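Local coordinates for beta-mannosidase (Trichoderma harzianum, PDB 4CVU), which probably hydrolyses terminal beta-linked mannose residues from the non-reducing ends of oligosaccharides, as a fungal beta-mannosidase of glycoside hydrolase family 2, at residues Ile103-Val108 with Ile217-Lys222; Asn325-Val330 with Val341-Val346. One frame throughout, in Å; residues are numbered along the deposited sequence.

How the contacts relate
From the N terminus, strand 103-109 is laid down first, and contact 1 closes when the chain returns 109 residues later to set 217-222 antiparallel beside it, inside the four-stranded sheet of the galactose-binding-like domain. The chain then enters the next beta domain through strand 227-237, the first of an immunoglobulin-like sandwich. Contact 2 closes a far shorter loop there, a hairpin in which 341-346 returns against 325-330 at the edge of one sandwich layer. The two closures follow one another in series, neither nested nor crossed. The centres of contacts 1 and 2 lie about 22 Å apart and their nearest atoms about 11 Å apart; strands 227-237 and 252-261 touch side chains of both contacts.

Contact 1: Ile103-Val108 with Ile217-Lys222; sequences IATWLV and IVQLSK
Thr105 turns OG1 to the position beside its own backbone N and opposite its carbonyl carbon (chi1 -58°), which puts the hydroxyl within bonding distance of the amide of Gln219, whose chain runs extended beyond CG alongside it. The amide of Gln219 then donates from NE2 to Thr105 OG1 at 3.0 Å, with the oxygen lying in the amide plane. The same NE2 also bonds to Ser98 O, so two acceptors fix the rotation of this buried amide. Ile103 CG2 packs against Gln219 CG at 3.8 Å, while Thr105 CG2 meets Ile217 CG2 at the same separation. A leucine in place of Gln219 has no amide N-H to give, and would probably leave Thr105 OG1 and Ser98 O without a mate. Farther along this face, Leu107 CD2 lies against Ile217 CG1 at 3.8 Å, their side chains pointing the same way.

On the other face, Trp106 and Leu220 meet obliquely, Leu220 CD1 standing 4.1 Å from Trp106 CD1. Val108 CG2 and Val218 CG2 approach to 3.9 Å, and Tyr227 and Leu261 of the following beta domain pack over this side. Between the faces the backbones are joined by reciprocal bonds: Ala104 and Leu220 exchange two, and so do Trp106 and Val218, with Trp106 N to Val218 O at 2.8 Å and nearly straight (175°). Strands 29-32 and 135-138 flank the pair, making it the antiparallel centre of one sheet in the galactose-binding-like jelly-roll domain of family 2 glycosidases.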
ATOM      1  N   ILE A 103     -46.325  31.452  -3.058  1.00 78.55           N
ATOM      2  CA  ILE A 103     -44.877  31.232  -2.934  1.00 75.17           C
ATOM      3  C   ILE A 103     -44.287  30.484  -4.136  1.00 69.52           C
ATOM      4  O   ILE A 103     -44.870  29.531  -4.628  1.00 69.92           O
ATOM      5  CB  ILE A 103     -44.587  30.504  -1.601  1.00 72.61           C
ATOM      6  CG1 ILE A 103     -44.517  31.536  -0.476  1.00 71.91           C
ATOM      7  CG2 ILE A 103     -43.295  29.700  -1.662  1.00 75.68           C
ATOM      8  CD1 ILE A 103     -44.734  30.965   0.901  1.00 73.44           C
ATOM      9  N   ALA A 104     -43.137  30.944  -4.612  1.00 65.93           N
ATOM     10  CA  ALA A 104     -42.426  30.269  -5.692  1.00 63.71           C
ATOM     11  C   ALA A 104     -41.262  29.462  -5.086  1.00 62.87           C
ATOM     12  O   ALA A 104     -40.460  30.006  -4.323  1.00 59.89           O
ATOM     13  CB  ALA A 104     -41.901  31.268  -6.707  1.00 60.55           C
ATOM     14  N   THR A 105     -41.185  28.178  -5.442  1.00 60.78           N
ATOM     15  CA  THR A 105     -40.140  27.292  -4.941  1.00 57.95           C
ATOM     16  C   THR A 105     -39.213  26.922  -6.085  1.00 57.26           C
ATOM     17  O   THR A 105     -39.646  26.302  -7.051  1.00 55.48           O
ATOM     18  CB  THR A 105     -40.747  26.011  -4.342  1.00 59.85           C
ATOM     19  OG1 THR A 105     -41.665  26.351  -3.289  1.00 62.38           O
ATOM     20  CG2 THR A 105     -39.660  25.095  -3.756  1.00 57.55           C
ATOM     21  N   TRP A 106     -37.932  27.286  -5.946  1.00 57.08           N
ATOM     22  CA  TRP A 106     -36.905  27.001  -6.948  1.00 55.49           C
ATOM     23  C   TRP A 106     -35.831  26.030  -6.436  1.00 52.98           C
ATOM     24  O   TRP A 106     -35.463  26.049  -5.265  1.00 51.14           O
ATOM     25  CB  TRP A 106     -36.211  28.301  -7.369  1.00 54.46           C
ATOM     26  CG  TRP A 106     -37.088  29.239  -8.130  1.00 55.45           C
ATOM     27  CD1 TRP A 106     -37.936  30.181  -7.604  1.00 57.64           C
ATOM     28  CD2 TRP A 106     -37.205  29.342  -9.553  1.00 53.64           C
ATOM     29  NE1 TRP A 106     -38.573  30.864  -8.614  1.00 55.07           N
ATOM     30  CE2 TRP A 106     -38.147  30.369  -9.821  1.00 57.83           C
ATOM     31  CE3 TRP A 106     -36.620  28.664 -10.625  1.00 53.05           C
ATOM     32  CZ2 TRP A 106     -38.509  30.734 -11.126  1.00 55.47           C
ATOM     33  CZ3 TRP A 106     -36.954  29.019 -11.910  1.00 55.22           C
ATOM     34  CH2 TRP A 106     -37.918  30.050 -12.162  1.00 57.24           C
ATOM     35  N   LEU A 107     -35.344  25.190  -7.342  1.00 52.20           N
ATOM     36  CA  LEU A 107     -34.087  24.466  -7.137  1.00 51.82           C
ATOM     37  C   LEU A 107     -32.994  25.276  -7.811  1.00 50.51           C
ATOM     38  O   LEU A 107     -33.107  25.629  -8.986  1.00 49.17           O
ATOM     39  CB  LEU A 107     -34.143  23.068  -7.760  1.00 50.93           C
ATOM     40  CG  LEU A 107     -35.262  22.140  -7.295  1.00 51.77           C
ATOM     41  CD1 LEU A 107     -35.212  20.816  -8.038  1.00 51.77           C
ATOM     42  CD2 LEU A 107     -35.174  21.917  -5.801  1.00 51.72           C
ATOM     43  N   VAL A 108     -31.935  25.567  -7.071  1.00 51.18           N
ATOM     44  CA  VAL A 108     -30.774  26.238  -7.650  1.00 50.50           C
ATOM     45  C   VAL A 108     -29.548  25.355  -7.464  1.00 47.28           C
ATOM     46  O   VAL A 108     -29.185  25.036  -6.341  1.00 45.30           O
ATOM     47  CB  VAL A 108     -30.531  27.631  -7.034  1.00 50.72           C
ATOM     48  CG1 VAL A 108     -29.366  28.317  -7.731  1.00 49.96           C
ATOM     49  CG2 VAL A 108     -31.787  28.505  -7.163  1.00 52.71           C
ATOM     50  N   ILE A 217     -32.448  25.023  -2.141  1.00 53.84           N
ATOM     51  CA  ILE A 217     -33.834  25.311  -2.480  1.00 55.05           C
ATOM     52  C   ILE A 217     -34.188  26.707  -2.012  1.00 57.32           C
ATOM     53  O   ILE A 217     -33.872  27.078  -0.892  1.00 54.44           O
ATOM     54  CB  ILE A 217     -34.822  24.338  -1.843  1.00 55.28           C
ATOM     55  CG1 ILE A 217     -34.447  22.903  -2.170  1.00 55.31           C
ATOM     56  CG2 ILE A 217     -36.197  24.573  -2.403  1.00 55.53           C
ATOM     57  CD1 ILE A 217     -35.213  21.860  -1.382  1.00 55.54           C
ATOM     58  N   VAL A 218     -34.791  27.497  -2.902  1.00 56.05           N
ATOM     59  CA  VAL A 218     -35.153  28.875  -2.584  1.00 57.35           C
ATOM     60  C   VAL A 218     -36.675  29.030  -2.663  1.00 57.75           C
ATOM     61  O   VAL A 218     -37.259  28.762  -3.713  1.00 56.12           O
ATOM     62  CB  VAL A 218     -34.507  29.865  -3.560  1.00 57.96           C
ATOM     63  CG1 VAL A 218     -34.780  31.307  -3.133  1.00 58.31           C
ATOM     64  CG2 VAL A 218     -33.017  29.625  -3.664  1.00 57.97           C
ATOM     65  N   GLN A 219     -37.297  29.425  -1.542  1.00 58.17           N
ATOM     66  CA  GLN A 219     -38.717  29.790  -1.506  1.00 58.37           C
ATOM     67  C   GLN A 219     -38.911  31.311  -1.431  1.00 59.52           C
ATOM     68  O   GLN A 219     -38.501  31.964  -0.469  1.00 58.69           O
ATOM     69  CB  GLN A 219     -39.463  29.081  -0.380  1.00 58.65           C
ATOM     70  CG  GLN A 219     -40.126  27.811  -0.877  1.00 58.55           C
ATOM     71  CD  GLN A 219     -41.008  27.138   0.150  1.00 59.02           C
ATOM     72  OE1 GLN A 219     -40.846  27.320   1.358  1.00 57.39           O
ATOM     73  NE2 GLN A 219     -41.959  26.350  -0.335  1.00 60.61           N
ATOM     74  N   LEU A 220     -39.531  31.849  -2.481  1.00 61.24           N
ATOM     75  CA  LEU A 220     -39.736  33.297  -2.645  1.00 63.82           C
ATOM     76  C   LEU A 220     -41.207  33.661  -2.500  1.00 65.36           C
ATOM     77  O   LEU A 220     -42.046  33.097  -3.196  1.00 66.28           O
ATOM     78  CB  LEU A 220     -39.274  33.752  -4.028  1.00 60.99           C
ATOM     79  CG  LEU A 220     -37.847  33.401  -4.399  1.00 61.33           C
ATOM     80  CD1 LEU A 220     -37.602  33.853  -5.831  1.00 59.84           C
ATOM     81  CD2 LEU A 220     -36.850  34.029  -3.438  1.00 60.38           C
ATOM     82  N   SER A 221     -41.501  34.617  -1.619  1.00 69.01           N
ATOM     83  CA  SER A 221     -42.872  35.092  -1.404  1.00 69.45           C
ATOM     84  C   SER A 221     -43.194  36.330  -2.254  1.00 68.20           C
ATOM     85  O   SER A 221     -42.318  37.160  -2.534  1.00 66.36           O
ATOM     86  CB  SER A 221     -43.105  35.365   0.085  1.00 71.21           C
ATOM     87  OG  SER A 221     -42.036  36.092   0.645  1.00 72.14           O
ATOM     88  N   LYS A 222     -44.461  36.436  -2.664  1.00 68.72           N
ATOM     89  CA  LYS A 222     -44.950  37.547  -3.506  1.00 68.68           C
ATOM     90  C   LYS A 222     -44.679  38.908  -2.878  1.00 66.35           C
ATOM     91  O   LYS A 222     -44.923  39.102  -1.700  1.00 67.81           O
ATOM     92  CB  LYS A 222     -46.457  37.401  -3.791  1.00 68.76           C
TER

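Contact 2: Asn325-Val330 with Val341-Val346; sequences NITVSV and VSQRRV
Thr327 and Gln343 face each other as a non-hydrogen-bonded pair in an antiparallel beta hairpin of the immunoglobulin-like beta sandwich of this family 2 enzyme, with 341-346 as the outermost strand. Gln343 sends CG opposite its backbone N (chi1 -176°) and continues extended, carrying its amide past Thr327. Its OE1 stands 3.4 Å from Thr327 OG1, a weak hydrogen bond at most. Thr327 CG2, the other branch, turns to Val341 CG1 at 3.7 Å. Beyond them, the amides of Asn325 and Gln343 are turned 43° apart. Asn325 OD1 lies against the aliphatic stem of Arg345, 3.5 Å from CG; the stem then bends at chi3 (68°) and carries the guanidinium off to Glu438, to which NH2 is hydrogen-bonded.

The opposite face is more apolar. Ile326 holds CG2 in the cramped site between its backbone N and carbonyl carbon, where it meets Val346 CG1 at 3.6 Å. Strands 227-237 and 252-261 supply residues that cover this side, among them Val254 on Ile326 and Ile233 on Val346. Ser342 OG lies on the same face and bonds to Thr231 OG1. Two reciprocal pairs of backbone bonds, Ile326 with Arg344 and Val328 with Ser342, hold the strands together; the shortest joins Val328 N to Ser342 O at 2.8 Å. Arg344 curls back over its own strand, its NH1 reaching Gln343 O at 3.1 Å from above the carbonyl plane, although that oxygen lies in the plane of the guanidinium.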
ATOM      1  N   ASN A 325     -14.633  46.038  -1.154  1.00 51.47           N
ATOM      2  CA  ASN A 325     -15.956  45.432  -1.182  1.00 53.89           C
ATOM      3  C   ASN A 325     -16.981  46.392  -1.813  1.00 57.19           C
ATOM      4  O   ASN A 325     -17.044  47.558  -1.452  1.00 58.24           O
ATOM      5  CB  ASN A 325     -16.393  45.002   0.221  1.00 55.73           C
ATOM      6  CG  ASN A 325     -15.567  43.819   0.761  1.00 60.17           C
ATOM      7  OD1 ASN A 325     -14.866  43.136   0.004  1.00 58.27           O
ATOM      8  ND2 ASN A 325     -15.668  43.555   2.066  1.00 60.87           N
ATOM      9  N   ILE A 326     -17.757  45.886  -2.763  1.00 56.90           N
ATOM     10  CA  ILE A 326     -18.822  46.621  -3.395  1.00 58.00           C
ATOM     11  C   ILE A 326     -20.097  45.867  -3.104  1.00 59.73           C
ATOM     12  O   ILE A 326     -20.249  44.711  -3.523  1.00 57.82           O
ATOM     13  CB  ILE A 326     -18.604  46.834  -4.919  1.00 58.53           C
ATOM     14  CG1 ILE A 326     -19.827  47.512  -5.564  1.00 62.70           C
ATOM     15  CG2 ILE A 326     -18.324  45.543  -5.655  1.00 60.00           C
ATOM     16  CD1 ILE A 326     -19.587  48.021  -6.978  1.00 61.95           C
ATOM     17  N   THR A 327     -20.992  46.517  -2.354  1.00 57.95           N
ATOM     18  CA  THR A 327     -22.326  45.997  -2.094  1.00 58.19           C
ATOM     19  C   THR A 327     -23.314  46.773  -2.969  1.00 61.05           C
ATOM     20  O   THR A 327     -23.330  48.016  -2.956  1.00 59.45           O
ATOM     21  CB  THR A 327     -22.699  46.123  -0.602  1.00 59.23           C
ATOM     22  OG1 THR A 327     -21.727  45.438   0.196  1.00 61.66           O
ATOM     23  CG2 THR A 327     -24.068  45.532  -0.317  1.00 58.68           C
ATOM     24  N   VAL A 328     -24.123  46.038  -3.731  1.00 59.63           N
ATOM     25  CA  VAL A 328     -25.079  46.617  -4.678  1.00 59.38           C
ATOM     26  C   VAL A 328     -26.487  46.286  -4.227  1.00 59.61           C
ATOM     27  O   VAL A 328     -26.820  45.119  -4.104  1.00 58.19           O
ATOM     28  CB  VAL A 328     -24.893  46.037  -6.097  1.00 59.22           C
ATOM     29  CG1 VAL A 328     -25.906  46.637  -7.061  1.00 59.80           C
ATOM     30  CG2 VAL A 328     -23.484  46.270  -6.610  1.00 59.30           C
ATOM     31  N   SER A 329     -27.317  47.305  -4.002  1.00 61.27           N
ATOM     32  CA  SER A 329     -28.705  47.110  -3.570  1.00 62.61           C
ATOM     33  C   SER A 329     -29.690  47.557  -4.658  1.00 64.71           C
ATOM     34  O   SER A 329     -29.512  48.609  -5.282  1.00 65.95           O
ATOM     35  CB  SER A 329     -28.988  47.885  -2.273  1.00 63.60           C
ATOM     36  OG  SER A 329     -28.049  47.565  -1.257  1.00 62.20           O
ATOM     37  N   VAL A 330     -30.721  46.748  -4.874  1.00 63.05           N
ATOM     38  CA  VAL A 330     -31.772  47.061  -5.816  1.00 65.98           C
ATOM     39  C   VAL A 330     -33.072  47.347  -5.057  1.00 67.98           C
ATOM     40  O   VAL A 330     -33.573  46.507  -4.312  1.00 62.40           O
ATOM     41  CB  VAL A 330     -31.992  45.918  -6.826  1.00 65.58           C
ATOM     42  CG1 VAL A 330     -33.070  46.290  -7.838  1.00 64.43           C
ATOM     43  CG2 VAL A 330     -30.692  45.573  -7.537  1.00 62.11           C
ATOM     44  N   VAL A 341     -29.865  42.318  -2.865  1.00 57.93           N
ATOM     45  CA  VAL A 341     -28.568  42.817  -2.413  1.00 56.92           C
ATOM     46  C   VAL A 341     -27.490  41.825  -2.850  1.00 55.80           C
ATOM     47  O   VAL A 341     -27.681  40.623  -2.744  1.00 59.21           O
ATOM     48  CB  VAL A 341     -28.561  42.992  -0.884  1.00 58.12           C
ATOM     49  CG1 VAL A 341     -27.233  43.553  -0.394  1.00 58.10           C
ATOM     50  CG2 VAL A 341     -29.694  43.905  -0.455  1.00 60.50           C
ATOM     51  N   SER A 342     -26.386  42.317  -3.383  1.00 55.83           N
ATOM     52  CA  SER A 342     -25.289  41.442  -3.845  1.00 57.05           C
ATOM     53  C   SER A 342     -23.975  42.080  -3.454  1.00 56.92           C
ATOM     54  O   SER A 342     -23.822  43.291  -3.575  1.00 58.20           O
ATOM     55  CB  SER A 342     -25.334  41.279  -5.362  1.00 57.10           C
ATOM     56  OG  SER A 342     -24.360  40.358  -5.800  1.00 54.63           O
ATOM     57  N   GLN A 343     -23.032  41.273  -2.984  1.00 55.98           N
ATOM     58  CA  GLN A 343     -21.726  41.760  -2.584  1.00 55.17           C
ATOM     59  C   GLN A 343     -20.618  40.955  -3.254  1.00 53.43           C
ATOM     60  O   GLN A 343     -20.670  39.745  -3.280  1.00 54.69           O
ATOM     61  CB  GLN A 343     -21.593  41.670  -1.076  1.00 58.12           C
ATOM     62  CG  GLN A 343     -20.298  42.242  -0.546  1.00 62.38           C
ATOM     63  CD  GLN A 343     -20.257  42.232   0.969  1.00 68.75           C
ATOM     64  OE1 GLN A 343     -21.290  42.398   1.635  1.00 78.25           O
ATOM     65  NE2 GLN A 343     -19.069  42.039   1.527  1.00 68.31           N
ATOM     66  N   ARG A 344     -19.643  41.655  -3.812  1.00 51.73           N
ATOM     67  CA  ARG A 344     -18.441  41.066  -4.354  1.00 49.78           C
ATOM     68  C   ARG A 344     -17.202  41.809  -3.851  1.00 47.73           C
ATOM     69  O   ARG A 344     -17.282  42.966  -3.437  1.00 49.92           O
ATOM     70  CB  ARG A 344     -18.504  41.114  -5.887  1.00 47.80           C
ATOM     71  CG  ARG A 344     -19.575  40.215  -6.515  1.00 47.53           C
ATOM     72  CD  ARG A 344     -19.394  38.749  -6.164  1.00 46.65           C
ATOM     73  NE  ARG A 344     -20.295  37.864  -6.895  1.00 45.45           N
ATOM     74  CZ  ARG A 344     -21.497  37.473  -6.482  1.00 44.75           C
ATOM     75  NH1 ARG A 344     -21.994  37.879  -5.340  1.00 46.27           N
ATOM     76  NH2 ARG A 344     -22.209  36.652  -7.227  1.00 45.37           N
ATOM     77  N   ARG A 345     -16.048  41.155  -3.908  1.00 46.05           N
ATOM     78  CA  ARG A 345     -14.779  41.833  -3.646  1.00 44.78           C
ATOM     79  C   ARG A 345     -14.080  42.110  -4.979  1.00 43.52           C
ATOM     80  O   ARG A 345     -13.939  41.227  -5.815  1.00 44.17           O
ATOM     81  CB  ARG A 345     -13.900  41.023  -2.693  1.00 44.50           C
ATOM     82  CG  ARG A 345     -12.618  41.755  -2.311  1.00 46.21           C
ATOM     83  CD  ARG A 345     -11.829  41.081  -1.198  1.00 47.42           C
ATOM     84  NE  ARG A 345     -11.263  39.809  -1.625  1.00 46.92           N
ATOM     85  CZ  ARG A 345     -10.477  39.020  -0.900  1.00 47.20           C
ATOM     86  NH1 ARG A 345     -10.114  39.367   0.324  1.00 47.28           N
ATOM     87  NH2 ARG A 345     -10.027  37.883  -1.428  1.00 45.23           N
ATOM     88  N   VAL A 346     -13.665  43.349  -5.181  1.00 44.05           N
ATOM     89  CA  VAL A 346     -13.154  43.800  -6.479  1.00 44.27           C
ATOM     90  C   VAL A 346     -11.833  44.566  -6.386  1.00 42.93           C
ATOM     91  O   VAL A 346     -11.409  44.954  -5.320  1.00 43.06           O
ATOM     92  CB  VAL A 346     -14.215  44.689  -7.198  1.00 44.64           C
ATOM     93  CG1 VAL A 346     -15.528  43.934  -7.327  1.00 43.29           C
ATOM     94  CG2 VAL A 346     -14.452  46.005  -6.458  1.00 46.53           C
TER